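Local coordinates for mandelate racemase/muconate lactonizing enzyme family protein (Roseovarius nubinhibens ISM, PDB 3U4F) that binds magnesium in a TIM barrel of the enolase superfamily and probably acts as a hydro-lyase, at residues R135-M141 with F163-R169; E150-K155 with T191-M196; G219-Q223 with A248-D252. One frame throughout, in Å; residues are numbered along the deposited sequence.

Contact 1: R135-M141 with F163-R169; sequences RAYASSM and FDAFKVR. With GAI (guanidine), chain F.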
loop_
_atom_site.group_PDB
_atom_site.type_symbol
_atom_site.label_atom_id
_atom_site.label_comp_id
_atom_site.label_asym_id
_atom_site.label_seq_id
_atom_site.Cartn_x
_atom_site.Cartn_y
_atom_site.Cartn_z
ATOM N N ARG A 135 15.070 -27.823 -6.417
ATOM C CA ARG A 135 16.276 -27.515 -5.679
ATOM C C ARG A 135 15.965 -26.458 -4.653
ATOM O O ARG A 135 15.304 -25.474 -4.984
ATOM C CB ARG A 135 17.337 -26.939 -6.623
ATOM C CG ARG A 135 18.679 -26.653 -5.931
ATOM C CD ARG A 135 19.676 -26.133 -6.953
ATOM N NE ARG A 135 20.969 -25.830 -6.346
ATOM C CZ ARG A 135 21.901 -25.070 -6.928
ATOM N NH1 ARG A 135 21.659 -24.495 -8.096
ATOM N NH2 ARG A 135 23.052 -24.850 -6.312
ATOM N N ALA A 136 16.454 -26.636 -3.428
ATOM C CA ALA A 136 16.198 -25.614 -2.392
ATOM C C ALA A 136 17.501 -24.937 -1.981
ATOM O O ALA A 136 18.569 -25.568 -2.001
ATOM C CB ALA A 136 15.544 -26.241 -1.186
ATOM N N TYR A 137 17.433 -23.659 -1.608
ATOM C CA TYR A 137 18.558 -23.069 -0.895
ATOM C C TYR A 137 18.210 -22.833 0.569
ATOM O O TYR A 137 17.092 -22.416 0.885
ATOM C CB TYR A 137 19.083 -21.801 -1.589
ATOM C CG TYR A 137 18.232 -20.528 -1.538
ATOM C CD1 TYR A 137 18.380 -19.614 -0.498
ATOM C CD2 TYR A 137 17.380 -20.198 -2.601
ATOM C CE1 TYR A 137 17.629 -18.408 -0.475
ATOM C CE2 TYR A 137 16.650 -19.014 -2.621
ATOM C CZ TYR A 137 16.785 -18.111 -1.552
ATOM O OH TYR A 137 16.072 -16.922 -1.561
ATOM N N ALA A 138 19.175 -23.115 1.446
ATOM C CA ALA A 138 19.073 -22.883 2.883
ATOM C C ALA A 138 19.157 -21.382 3.161
ATOM O O ALA A 138 20.157 -20.747 2.869
ATOM C CB ALA A 138 20.179 -23.621 3.615
ATOM N N SER A 139 18.074 -20.812 3.654
ATOM C CA SER A 139 18.012 -19.376 3.809
ATOM C C SER A 139 18.058 -19.024 5.305
ATOM O O SER A 139 17.143 -19.339 6.078
ATOM C CB SER A 139 16.778 -18.800 3.118
ATOM O OG SER A 139 16.829 -17.390 3.070
ATOM N N SER A 140 19.154 -18.377 5.690
ATOM C CA SER A 140 19.257 -17.735 6.988
ATOM C C SER A 140 18.505 -16.395 6.994
ATOM O O SER A 140 18.662 -15.570 6.072
ATOM C CB SER A 140 20.718 -17.478 7.320
ATOM O OG SER A 140 20.814 -16.577 8.420
HETATM N N MSE A 141 17.742 -16.170 8.056
HETATM C CA MSE A 141 17.030 -14.905 8.261
HETATM C C MSE A 141 17.832 -13.950 9.136
HETATM O O MSE A 141 17.492 -12.771 9.225
HETATM C CB MSE A 141 15.648 -15.163 8.924
HETATM C CG MSE A 141 14.758 -16.130 8.149
HETATM SE SE MSE A 141 14.390 -15.389 6.353
HETATM C CE MSE A 141 14.262 -17.025 5.297
ATOM N N PHE A 163 21.655 -29.766 1.205
ATOM C CA PHE A 163 21.633 -28.442 0.555
ATOM C C PHE A 163 22.974 -28.203 -0.143
ATOM O O PHE A 163 24.008 -28.573 0.407
ATOM C CB PHE A 163 21.459 -27.309 1.588
ATOM C CG PHE A 163 20.113 -27.276 2.266
ATOM C CD1 PHE A 163 18.983 -26.808 1.589
ATOM C CD2 PHE A 163 19.982 -27.674 3.591
ATOM C CE1 PHE A 163 17.732 -26.741 2.240
ATOM C CE2 PHE A 163 18.741 -27.616 4.251
ATOM C CZ PHE A 163 17.607 -27.161 3.558
ATOM N N ASP A 164 22.949 -27.571 -1.320
ATOM C CA ASP A 164 24.188 -27.151 -2.002
ATOM C C ASP A 164 24.149 -25.671 -2.379
ATOM O O ASP A 164 24.927 -25.221 -3.205
ATOM C CB ASP A 164 24.458 -28.014 -3.238
ATOM C CG ASP A 164 23.464 -27.783 -4.377
ATOM O OD1 ASP A 164 22.527 -26.952 -4.278
ATOM O OD2 ASP A 164 23.638 -28.468 -5.415
ATOM N N ALA A 165 23.195 -24.949 -1.792
ATOM C CA ALA A 165 23.028 -23.498 -1.966
ATOM C C ALA A 165 22.605 -22.889 -0.632
ATOM O O ALA A 165 21.804 -23.485 0.105
ATOM C CB ALA A 165 21.966 -23.225 -3.026
ATOM N N PHE A 166 23.124 -21.702 -0.324
ATOM C CA PHE A 166 23.008 -21.133 1.027
ATOM C C PHE A 166 22.939 -19.610 0.925
ATOM O O PHE A 166 23.749 -19.003 0.227
ATOM C CB PHE A 166 24.215 -21.507 1.905
ATOM C CG PHE A 166 24.520 -22.989 1.935
ATOM C CD1 PHE A 166 24.013 -23.789 2.943
ATOM C CD2 PHE A 166 25.306 -23.562 0.946
ATOM C CE1 PHE A 166 24.279 -25.164 2.967
ATOM C CE2 PHE A 166 25.558 -24.929 0.932
ATOM C CZ PHE A 166 25.036 -25.732 1.951
ATOM N N LYS A 167 21.976 -18.999 1.616
ATOM C CA LYS A 167 21.870 -17.536 1.598
ATOM C C LYS A 167 22.076 -16.961 2.996
ATOM O O LYS A 167 21.461 -17.436 3.965
ATOM C CB LYS A 167 20.529 -17.058 0.994
ATOM C CG LYS A 167 20.447 -15.537 0.827
ATOM C CD LYS A 167 19.249 -15.108 -0.007
ATOM C CE LYS A 167 18.015 -14.960 0.861
ATOM N NZ LYS A 167 16.885 -14.578 -0.023
ATOM N N VAL A 168 22.932 -15.939 3.098
ATOM C CA VAL A 168 23.173 -15.239 4.361
ATOM C C VAL A 168 22.868 -13.746 4.183
ATOM O O VAL A 168 22.477 -13.318 3.102
ATOM C CB VAL A 168 24.645 -15.470 4.859
ATOM C CG1 VAL A 168 24.903 -16.946 5.016
ATOM C CG2 VAL A 168 25.609 -14.852 3.898
ATOM N N ARG A 169 23.004 -12.959 5.242
ATOM C CA ARG A 169 22.603 -11.564 5.214
ATOM C C ARG A 169 23.824 -10.637 5.171
ATOM O O ARG A 169 24.825 -10.918 5.815
ATOM C CB ARG A 169 21.791 -11.243 6.454
ATOM C CG ARG A 169 20.563 -12.144 6.626
ATOM C CD ARG A 169 19.468 -11.773 5.597
ATOM N NE ARG A 169 18.611 -12.940 5.308
ATOM C CZ ARG A 169 17.544 -12.893 4.525
ATOM N NH1 ARG A 169 17.145 -11.722 4.031
ATOM N NH2 ARG A 169 16.880 -14.012 4.245
HETATM C C GAI F . 14.507 -12.851 2.059
HETATM N N1 GAI F . 14.316 -13.837 2.898
HETATM N N2 GAI F . 14.491 -11.514 2.402
HETATM N N3 GAI F . 14.685 -13.105 0.751
HETATM O O HOH W 1 20.257 -27.613 -2.557
#
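Arg169 and Ser140 meet at a single oxygen: Arg169 NE donates to Ser140 O at 2.7 Å, and Arg169 NH2 reaches the same Ser140 O at 3.0 Å. The carbonyl oxygen lies at the edge of the guanidinium, near its plane, so this two-nitrogen grip fixes the rotation of the group and presents Arg169 NH2 to N1 of the bound guanidine, 2.9 Å away. The selenium of Met141, a selenomethionine, lies close to both. Lys167 lines the same pocket, with Lys167 NZ 2.8 Å from N3 of the guanidine. The ammonium donates to the phenol of Tyr137 (Lys167 NZ to Tyr137 OH 2.9 Å) and forms a salt bridge with Glu231, a magnesium ligand. The lysine chain crosses the tyrosine at a slant, Lys167 CB lying 3.5 Å from Tyr137 CE1, and its bend at chi3 (86°) helps bring NZ to the hydroxyl. Ser139 OG, nearby, is bonded to Glu333.

Behind these groups stand two parallel strands of the TIM barrel, joined through helix 147-161 in a beta-alpha-beta crossover. The backbone bonds Ala138 N to Ala165 O, Lys167 N to Ala138 O and Ser140 N to Lys167 O set the register that places Tyr137, Lys167 and Arg169. On the other face, Ala138 CB sits over the centre of the Phe163 ring in a CH-pi contact and also touches Phe166. Farthest from the pocket, Arg135 NE makes a salt bridge to the syn lone pair of Asp164 OD1 at 2.8 Å, the guanidinium and carboxylate planes standing 80° apart, while water 1 links Ala136 O to Asp164 N.

Contact 2: E150-K155 with T191-M196; sequences EAERMK and TMRREM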
loop_
_atom_site.group_PDB
_atom_site.type_symbol
_atom_site.label_atom_id
_atom_site.label_comp_id
_atom_site.label_asym_id
_atom_site.label_seq_id
_atom_site.Cartn_x
_atom_site.Cartn_y
_atom_site.Cartn_z
ATOM N N GLU A 150 27.278 -18.866 11.655
ATOM C CA GLU A 150 26.522 -19.018 10.410
ATOM C C GLU A 150 27.119 -20.126 9.532
ATOM O O GLU A 150 26.399 -21.026 9.087
ATOM C CB GLU A 150 26.462 -17.671 9.663
ATOM C CG GLU A 150 25.586 -17.681 8.434
ATOM C CD GLU A 150 24.096 -17.574 8.774
ATOM O OE1 GLU A 150 23.521 -16.492 8.526
ATOM O OE2 GLU A 150 23.513 -18.557 9.284
ATOM N N ALA A 151 28.436 -20.079 9.301
ATOM C CA ALA A 151 29.111 -21.148 8.560
ATOM C C ALA A 151 28.879 -22.509 9.215
ATOM O O ALA A 151 28.630 -23.494 8.526
ATOM C CB ALA A 151 30.634 -20.870 8.444
ATOM N N GLU A 152 28.994 -22.569 10.540
ATOM C CA GLU A 152 28.957 -23.870 11.218
ATOM C C GLU A 152 27.587 -24.534 11.100
ATOM O O GLU A 152 27.507 -25.731 10.834
ATOM C CB GLU A 152 29.403 -23.775 12.680
ATOM C CG GLU A 152 30.928 -23.571 12.875
ATOM C CD GLU A 152 31.786 -24.560 12.059
ATOM O OE1 GLU A 152 31.594 -25.790 12.207
ATOM O OE2 GLU A 152 32.632 -24.108 11.253
ATOM N N ARG A 153 26.513 -23.761 11.293
ATOM C CA ARG A 153 25.169 -24.320 11.107
ATOM C C ARG A 153 24.854 -24.688 9.650
ATOM O O ARG A 153 24.174 -25.697 9.405
ATOM C CB ARG A 153 24.077 -23.435 11.721
ATOM C CG ARG A 153 23.782 -22.105 10.998
ATOM C CD ARG A 153 22.340 -21.664 11.354
ATOM N NE ARG A 153 22.002 -20.328 10.863
ATOM C CZ ARG A 153 20.860 -19.692 11.132
ATOM N NH1 ARG A 153 19.904 -20.263 11.872
ATOM N NH2 ARG A 153 20.670 -18.477 10.649
HETATM N N MSE A 154 25.346 -23.910 8.681
HETATM C CA MSE A 154 25.146 -24.290 7.274
HETATM C C MSE A 154 25.828 -25.624 6.960
HETATM O O MSE A 154 25.259 -26.445 6.245
HETATM C CB MSE A 154 25.610 -23.217 6.290
HETATM C CG MSE A 154 24.811 -21.925 6.320
HETATM SE SE MSE A 154 22.849 -22.172 6.216
HETATM C CE MSE A 154 22.391 -20.309 5.841
ATOM N N LYS A 155 27.033 -25.845 7.495
ATOM C CA LYS A 155 27.675 -27.168 7.354
ATOM C C LYS A 155 26.825 -28.285 7.971
ATOM O O LYS A 155 26.653 -29.335 7.353
ATOM C CB LYS A 155 29.104 -27.188 7.921
ATOM C CG LYS A 155 30.063 -26.334 7.117
ATOM C CD LYS A 155 31.509 -26.517 7.529
ATOM C CE LYS A 155 31.836 -25.625 8.687
ATOM N NZ LYS A 155 33.304 -25.430 8.890
ATOM N N THR A 191 34.327 -15.669 4.575
ATOM C CA THR A 191 34.114 -16.785 5.514
ATOM C C THR A 191 33.226 -17.897 4.952
ATOM O O THR A 191 33.527 -19.094 5.110
ATOM C CB THR A 191 33.522 -16.306 6.833
ATOM O OG1 THR A 191 34.489 -15.523 7.525
ATOM C CG2 THR A 191 33.127 -17.482 7.714
HETATM N N MSE A 192 32.132 -17.510 4.302
HETATM C CA MSE A 192 31.268 -18.505 3.667
HETATM C C MSE A 192 31.975 -19.262 2.549
HETATM O O MSE A 192 31.842 -20.463 2.449
HETATM C CB MSE A 192 29.977 -17.875 3.139
HETATM C CG MSE A 192 29.064 -17.318 4.247
HETATM SE SE MSE A 192 28.534 -18.651 5.601
HETATM C CE MSE A 192 27.609 -19.911 4.461
ATOM N N ARG A 193 32.705 -18.568 1.695
ATOM C CA ARG A 193 33.370 -19.254 0.609
ATOM C C ARG A 193 34.476 -20.185 1.124
ATOM O O ARG A 193 34.637 -21.303 0.619
ATOM C CB ARG A 193 33.928 -18.280 -0.420
ATOM C CG ARG A 193 34.689 -18.944 -1.604
ATOM C CD ARG A 193 33.865 -20.043 -2.350
ATOM N NE ARG A 193 32.650 -19.531 -3.004
ATOM C CZ ARG A 193 31.580 -20.263 -3.342
ATOM N NH1 ARG A 193 31.526 -21.569 -3.070
ATOM N NH2 ARG A 193 30.549 -19.685 -3.950
ATOM N N ARG A 194 35.224 -19.712 2.119
ATOM C CA ARG A 194 36.301 -20.515 2.691
ATOM C C ARG A 194 35.700 -21.778 3.300
ATOM O O ARG A 194 36.058 -22.899 2.911
ATOM C CB ARG A 194 37.097 -19.725 3.736
ATOM C CG ARG A 194 38.131 -20.586 4.499
ATOM C CD ARG A 194 38.878 -19.793 5.558
ATOM N NE ARG A 194 38.058 -19.557 6.756
ATOM C CZ ARG A 194 37.619 -18.358 7.142
ATOM N NH1 ARG A 194 37.931 -17.271 6.437
ATOM N NH2 ARG A 194 36.884 -18.238 8.247
ATOM N N GLU A 195 34.756 -21.588 4.215
ATOM C CA GLU A 195 34.203 -22.685 5.003
ATOM C C GLU A 195 33.305 -23.655 4.233
ATOM O O GLU A 195 33.273 -24.850 4.542
ATOM C CB GLU A 195 33.500 -22.148 6.263
ATOM C CG GLU A 195 34.412 -21.374 7.241
ATOM C CD GLU A 195 35.486 -22.254 7.909
ATOM O OE1 GLU A 195 35.176 -23.409 8.274
ATOM O OE2 GLU A 195 36.638 -21.778 8.086
HETATM N N MSE A 196 32.568 -23.160 3.240
HETATM C CA MSE A 196 31.667 -24.048 2.501
HETATM C C MSE A 196 32.350 -24.732 1.329
HETATM O O MSE A 196 31.794 -25.669 0.772
HETATM C CB MSE A 196 30.406 -23.317 2.004
HETATM C CG MSE A 196 29.642 -22.553 3.080
HETATM SE SE MSE A 196 29.141 -23.585 4.666
HETATM C CE MSE A 196 28.095 -25.007 3.778
#
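Lys155 NZ is shared by two carboxylates, one on each helix: it bonds to Glu195 OE1 at 2.8 Å and to Glu152 OE2, also at 2.8 Å. It meets the Glu195 oxygen head-on, close to the line of the C-O bond, and the Glu152 oxygen on its syn side. The two acid oxygens, Glu152 OE2 and Glu195 OE1, come within 4.0 Å of each other, a closeness that the intervening ammonium probably makes tolerable. Lys155 reaches this position by bending at chi3 (-85°). The network extends at both ends, for Arg194 NE bonds to Glu195 OE2 at 3.0 Å and Glu152 has a second partner in Arg156.

Beneath the charges the packing is apolar and rich in selenomethionine. Ala151 CB abuts Glu195 CB at 3.8 Å, its small size letting the backbones come close. Met192 curls back so that its SE lies 3.9 Å from Ala151 CA, while its CE touches Met154 CG, the two side chains crossing at about a right angle. Met196 is bent in the same way, bringing its SE against Lys155 CG and Met154 CB.

The axes of the two short segments approach to 9.8 Å, their directions 38° apart, as neighbouring helices on the outside of the barrel. Their inner side chains rest on its strands: Met154 and Met196 on Phe166, Met192 on Val168, and both Met192 and Met196 on Leu202 of strand 201-205.

Contact 3: G219-Q223 with A248-D252; sequences GKLLQ and ALDID. With MG (magnesium ion), chain G.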
loop_
_atom_site.group_PDB
_atom_site.type_symbol
_atom_site.label_atom_id
_atom_site.label_comp_id
_atom_site.label_asym_id
_atom_site.label_seq_id
_atom_site.Cartn_x
_atom_site.Cartn_y
_atom_site.Cartn_z
ATOM N N GLY A 219 29.393 -5.725 -4.156
ATOM C CA GLY A 219 29.242 -6.590 -5.324
ATOM C C GLY A 219 30.571 -7.094 -5.880
ATOM O O GLY A 219 30.668 -8.240 -6.343
ATOM N N LYS A 220 31.597 -6.243 -5.841
ATOM C CA LYS A 220 32.961 -6.671 -6.246
ATOM C C LYS A 220 33.552 -7.725 -5.329
ATOM O O LYS A 220 34.186 -8.670 -5.803
ATOM C CB LYS A 220 33.954 -5.495 -6.273
ATOM C CG LYS A 220 33.501 -4.301 -7.048
ATOM C CD LYS A 220 33.105 -4.631 -8.438
ATOM C CE LYS A 220 32.734 -3.357 -9.150
ATOM N NZ LYS A 220 33.862 -2.383 -9.122
ATOM N N LEU A 221 33.388 -7.545 -4.024
ATOM C CA LEU A 221 33.837 -8.528 -3.045
ATOM C C LEU A 221 33.093 -9.868 -3.247
ATOM O O LEU A 221 33.684 -10.944 -3.156
ATOM C CB LEU A 221 33.607 -8.002 -1.623
ATOM C CG LEU A 221 34.000 -8.862 -0.415
ATOM C CD1 LEU A 221 35.534 -9.098 -0.363
ATOM C CD2 LEU A 221 33.543 -8.195 0.890
ATOM N N LEU A 222 31.785 -9.798 -3.491
ATOM C CA LEU A 222 30.976 -11.011 -3.720
ATOM C C LEU A 222 31.492 -11.750 -4.962
ATOM O O LEU A 222 31.653 -12.982 -4.960
ATOM C CB LEU A 222 29.507 -10.608 -3.945
ATOM C CG LEU A 222 28.773 -9.995 -2.755
ATOM C CD1 LEU A 222 27.376 -9.544 -3.183
ATOM C CD2 LEU A 222 28.704 -10.972 -1.617
ATOM N N GLN A 223 31.749 -10.992 -6.019
ATOM C CA GLN A 223 32.315 -11.542 -7.252
ATOM C C GLN A 223 33.681 -12.194 -7.007
ATOM O O GLN A 223 33.910 -13.301 -7.494
ATOM C CB GLN A 223 32.392 -10.466 -8.324
ATOM C CG GLN A 223 31.013 -10.090 -8.878
ATOM C CD GLN A 223 31.028 -8.886 -9.794
ATOM O OE1 GLN A 223 32.032 -8.156 -9.882
ATOM N NE2 GLN A 223 29.925 -8.654 -10.465
ATOM N N ALA A 248 26.406 -2.130 -13.129
ATOM C CA ALA A 248 27.834 -2.144 -12.792
ATOM C C ALA A 248 28.397 -3.538 -12.469
ATOM O O ALA A 248 29.616 -3.734 -12.504
ATOM C CB ALA A 248 28.135 -1.163 -11.623
ATOM N N LEU A 249 27.534 -4.494 -12.130
ATOM C CA LEU A 249 28.006 -5.817 -11.673
ATOM C C LEU A 249 27.710 -6.960 -12.645
ATOM O O LEU A 249 26.719 -6.933 -13.348
ATOM C CB LEU A 249 27.420 -6.181 -10.310
ATOM C CG LEU A 249 27.773 -5.206 -9.186
ATOM C CD1 LEU A 249 26.973 -5.558 -7.910
ATOM C CD2 LEU A 249 29.274 -5.268 -8.902
ATOM N N ASP A 250 28.590 -7.952 -12.656
ATOM C CA ASP A 250 28.343 -9.203 -13.355
ATOM C C ASP A 250 27.495 -10.165 -12.518
ATOM O O ASP A 250 26.729 -10.932 -13.093
ATOM C CB ASP A 250 29.649 -9.898 -13.722
ATOM C CG ASP A 250 30.468 -9.100 -14.710
ATOM O OD1 ASP A 250 29.882 -8.564 -15.679
ATOM O OD2 ASP A 250 31.689 -9.018 -14.502
ATOM N N ILE A 251 27.650 -10.155 -11.195
ATOM C CA ILE A 251 26.826 -11.022 -10.321
ATOM C C ILE A 251 25.340 -10.664 -10.536
ATOM O O ILE A 251 25.017 -9.492 -10.750
ATOM C CB ILE A 251 27.258 -10.914 -8.826
ATOM C CG1 ILE A 251 26.481 -11.911 -7.927
ATOM C CG2 ILE A 251 27.219 -9.437 -8.343
ATOM C CD1 ILE A 251 27.107 -12.085 -6.526
ATOM N N ASP A 252 24.458 -11.672 -10.535
ATOM C CA ASP A 252 23.012 -11.441 -10.611
ATOM C C ASP A 252 22.584 -10.608 -9.413
ATOM O O ASP A 252 22.891 -10.962 -8.257
ATOM C CB ASP A 252 22.213 -12.760 -10.556
ATOM C CG ASP A 252 22.186 -13.512 -11.884
ATOM O OD1 ASP A 252 22.491 -12.927 -12.948
ATOM O OD2 ASP A 252 21.829 -14.707 -11.849
HETATM MG MG MG G . 24.770 -6.832 -14.065
HETATM O O HOH W 2 25.049 -8.778 -14.952
HETATM O O HOH W 3 23.928 -7.656 -12.325
HETATM O O HOH W 4 22.859 -6.818 -14.998
HETATM O O HOH W 5 25.668 -6.118 -15.911
#
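Gly219 and Leu249 make the tightest of the apolar contacts, Leu249 CD1 lying 3.6 Å from Gly219 CA. The lack of a side chain matters here, since a beta carbon on Gly219 would fall about 2.1 Å from Leu249 CD1. The other methyl of the leucine turns to the aliphatic part of Lys220, with Leu249 CD2 3.9 Å from Lys220 CD. Farther along, Leu222 CB meets Ile251 CD1 at 3.8 Å. Because CG1 of Ile251 is anti to its backbone N (chi1 -175°), this branch brings CD1 against Leu222 CB, leaving CB and CG2 to pack against Gln223 CG.

The polar part of the contact belongs to Gln223. Its extended chain carries the amide to the backbone of the loop, where the atom modelled as Gln223 NE2 lies 2.7 Å from Asp250 N and 2.8 Å from Ile251 N. The amide is probably turned over in the model, and reversing it may yield hydrogen bonds from these two N-H groups. With an alanine here, the N-H groups of Asp250 and Ile251 would probably lose the amide facing them, and a gap would be likely to open beside the Ile251 side chain.

The third kind of interaction is metal coordination. Leu249 O binds magnesium at 2.1 Å, and four waters and Ser246 O complete a six-ligand shell; of these waters, water 3 also donates to Ile251 O at 2.7 Å.

The loop that follows helix 239-248 thus lies between this ion and helix 212-224, just before strand 253-255. Leu222 and Leu249 both touch Phe230 of the adjoining strand 229-231, Leu222 and Ile251 share Phe227, and Leu222 also reaches Val189 of helix 184-196.

In the fold
The three contacts sample different parts of one barrel. Contact 1 belongs to its inner strands and lines the guanidine pocket, whereas contact 2 joins two of the surrounding helices; their centres are 11 Å apart and they touch directly. Ser140 OG probably bonds to Glu150 OE1 at 2.7 Å, tying the loop just after strand 132-139 to helix 147-161; along the chain the segments of contacts 1 and 2 alternate. Contact 3 lies farther round, its centre about 19 Å from that of contact 1 and 20 Å from that of contact 2. Its magnesium is a separate one: Leu222 remains about 13 Å from the pocket's ion, measured from its side chain.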